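Side-chain contact in trehalose synthase regulatory protein (Candida albicans, PDB 5HUS), which probably serves as a regulatory subunit of the trehalose synthase complex, its C-terminal domain belonging to the trehalose-phosphatase family of the HAD clan: residues Asn9-Lys12 with Asp13-Ser16. Residues are numbered along the deposited sequence; the frame is centred on the assembly and turned at random.
Sequences NAFK and DWCS
Cys15 lays its sulfur over one face of the Phe11 ring, a Cys sulfur-aromatic contact between residues i and i+4 of the helix 8-15. Cys15 SG stands 3.7 Å from the centroid of the Phe11 ring, 21° off the ring normal. It is displaced toward the rim, where Phe11 CZ is the ring carbon nearest to Cys15 SG, at 3.5 Å. With SG anti to its own carbonyl carbon (chi1 -70°), the thiol points back along the helix toward the preceding turn and meets the ring there. Trp14 approaches the same ring obliquely, its CZ3 lying 3.7 Å from Phe11 CE1. The two aromatic planes are inclined by only 25° but slid so far apart that they barely overlap. Phe11 O lies in the indole plane at its edge and also accepts the hydrogen bond from Cys15 N, at 2.9 Å. This bond, with those from Asp13 N to Asn9 O and from Trp14 N to Ala10 O, belongs to the i to i+4 series of the alpha-helix. In the fold, Phe11 packs against Ile303 and Leu304 of the C-terminal helix 297-304, while Trp14 lies on strands 20-26 and 243-250 of the central sheet, with NE1 making a weak hydrogen bond to Val246 O. The side-chain contact is thus probably mainly dispersive: a polarisable sulfur and two aromatic rings form a largely apolar cluster on the buried side of the helix, whereas the polar Asn9, Lys12 and Asp13 are exposed.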
ATOM      1  N   ASN A   9       5.182  24.631  -0.722  1.00 39.96           N
ATOM      2  CA  ASN A   9       4.007  25.492  -0.700  1.00 38.15           C
ATOM      3  C   ASN A   9       2.721  24.703  -0.886  1.00 40.15           C
ATOM      4  O   ASN A   9       1.744  24.927  -0.172  1.00 32.58           O
ATOM      5  CB  ASN A   9       4.108  26.580  -1.771  1.00 45.31           C
ATOM      6  CG  ASN A   9       5.082  27.676  -1.393  1.00 39.76           C
ATOM      7  OD1 ASN A   9       5.365  27.885  -0.215  1.00 44.36           O
ATOM      8  ND2 ASN A   9       5.598  28.383  -2.391  1.00 45.60           N
ATOM      9  N   ALA A  10       2.728  23.775  -1.839  1.00 35.33           N
ATOM     10  CA  ALA A  10       1.576  22.915  -2.079  1.00 36.39           C
ATOM     11  C   ALA A  10       1.285  22.056  -0.851  1.00 32.20           C
ATOM     12  O   ALA A  10       0.127  21.846  -0.483  1.00 29.02           O
ATOM     13  CB  ALA A  10       1.810  22.042  -3.303  1.00 32.22           C
ATOM     14  N   PHE A  11       2.345  21.570  -0.213  1.00 29.41           N
ATOM     15  CA  PHE A  11       2.205  20.782   1.005  1.00 35.13           C
ATOM     16  C   PHE A  11       1.657  21.623   2.154  1.00 28.99           C
ATOM     17  O   PHE A  11       0.742  21.198   2.853  1.00 24.65           O
ATOM     18  CB  PHE A  11       3.548  20.158   1.404  1.00 31.63           C
ATOM     19  CG  PHE A  11       3.507  19.435   2.721  1.00 29.30           C
ATOM     20  CD1 PHE A  11       2.800  18.247   2.853  1.00 33.40           C
ATOM     21  CD2 PHE A  11       4.168  19.941   3.827  1.00 30.57           C
ATOM     22  CE1 PHE A  11       2.756  17.579   4.062  1.00 29.53           C
ATOM     23  CE2 PHE A  11       4.130  19.275   5.039  1.00 29.96           C
ATOM     24  CZ  PHE A  11       3.423  18.093   5.156  1.00 27.94           C
ATOM     25  N   LYS A  12       2.223  22.814   2.343  1.00 30.94           N
ATOM     26  CA  LYS A  12       1.790  23.707   3.414  1.00 29.48           C
ATOM     27  C   LYS A  12       0.360  24.188   3.210  1.00 24.95           C
ATOM     28  O   LYS A  12      -0.370  24.406   4.176  1.00 31.81           O
ATOM     29  CB  LYS A  12       2.729  24.910   3.529  1.00 33.70           C
ATOM     30  CG  LYS A  12       4.087  24.579   4.113  1.00 36.65           C
ATOM     31  CD  LYS A  12       3.947  23.897   5.463  1.00 45.28           C
ATOM     32  CE  LYS A  12       5.305  23.690   6.112  1.00 55.65           C
ATOM     33  NZ  LYS A  12       5.192  23.069   7.463  1.00 50.02           N
ATOM     34  N   ASP A  13      -0.034  24.365   1.952  1.00 27.99           N
ATOM     35  CA  ASP A  13      -1.420  24.690   1.632  1.00 27.56           C
ATOM     36  C   ASP A  13      -2.339  23.552   2.057  1.00 29.27           C
ATOM     37  O   ASP A  13      -3.403  23.775   2.632  1.00 28.43           O
ATOM     38  CB  ASP A  13      -1.583  24.969   0.137  1.00 31.15           C
ATOM     39  CG  ASP A  13      -1.067  26.339  -0.258  1.00 43.54           C
ATOM     40  OD1 ASP A  13      -0.899  27.188   0.644  1.00 36.85           O
ATOM     41  OD2 ASP A  13      -0.835  26.565  -1.465  1.00 39.95           O
ATOM     42  N   TRP A  14      -1.916  22.327   1.770  1.00 26.99           N
ATOM     43  CA  TRP A  14      -2.659  21.138   2.172  1.00 21.33           C
ATOM     44  C   TRP A  14      -2.770  21.047   3.697  1.00 28.93           C
ATOM     45  O   TRP A  14      -3.810  20.654   4.229  1.00 27.89           O
ATOM     46  CB  TRP A  14      -1.983  19.884   1.593  1.00 21.96           C
ATOM     47  CG  TRP A  14      -2.521  18.586   2.110  1.00 30.31           C
ATOM     48  CD1 TRP A  14      -3.589  17.886   1.621  1.00 30.30           C
ATOM     49  CD2 TRP A  14      -2.008  17.819   3.207  1.00 25.70           C
ATOM     50  NE1 TRP A  14      -3.776  16.737   2.353  1.00 27.28           N
ATOM     51  CE2 TRP A  14      -2.819  16.673   3.331  1.00 27.97           C
ATOM     52  CE3 TRP A  14      -0.946  17.995   4.103  1.00 24.91           C
ATOM     53  CZ2 TRP A  14      -2.602  15.708   4.312  1.00 22.37           C
ATOM     54  CZ3 TRP A  14      -0.729  17.034   5.074  1.00 28.86           C
ATOM     55  CH2 TRP A  14      -1.556  15.902   5.169  1.00 24.44           C
ATOM     56  N   CYS A  15      -1.700  21.425   4.395  1.00 28.18           N
ATOM     57  CA  CYS A  15      -1.685  21.434   5.859  1.00 28.90           C
ATOM     58  C   CYS A  15      -2.589  22.501   6.463  1.00 32.74           C
ATOM     59  O   CYS A  15      -2.887  22.466   7.658  1.00 37.20           O
ATOM     60  CB  CYS A  15      -0.265  21.664   6.383  1.00 37.56           C
ATOM     61  SG  CYS A  15       0.895  20.329   6.143  1.00 38.87           S
ATOM     62  N   SER A  16      -3.002  23.464   5.648  1.00 28.05           N
ATOM     63  CA  SER A  16      -3.717  24.630   6.158  1.00 40.38           C
ATOM     64  C   SER A  16      -5.168  24.291   6.481  1.00 34.55           C
ATOM     65  O   SER A  16      -6.096  24.782   5.837  1.00 38.19           O
ATOM     66  CB  SER A  16      -3.648  25.781   5.154  1.00 32.44           C
ATOM     67  OG  SER A  16      -4.093  26.989   5.745  1.00 40.36           O
TER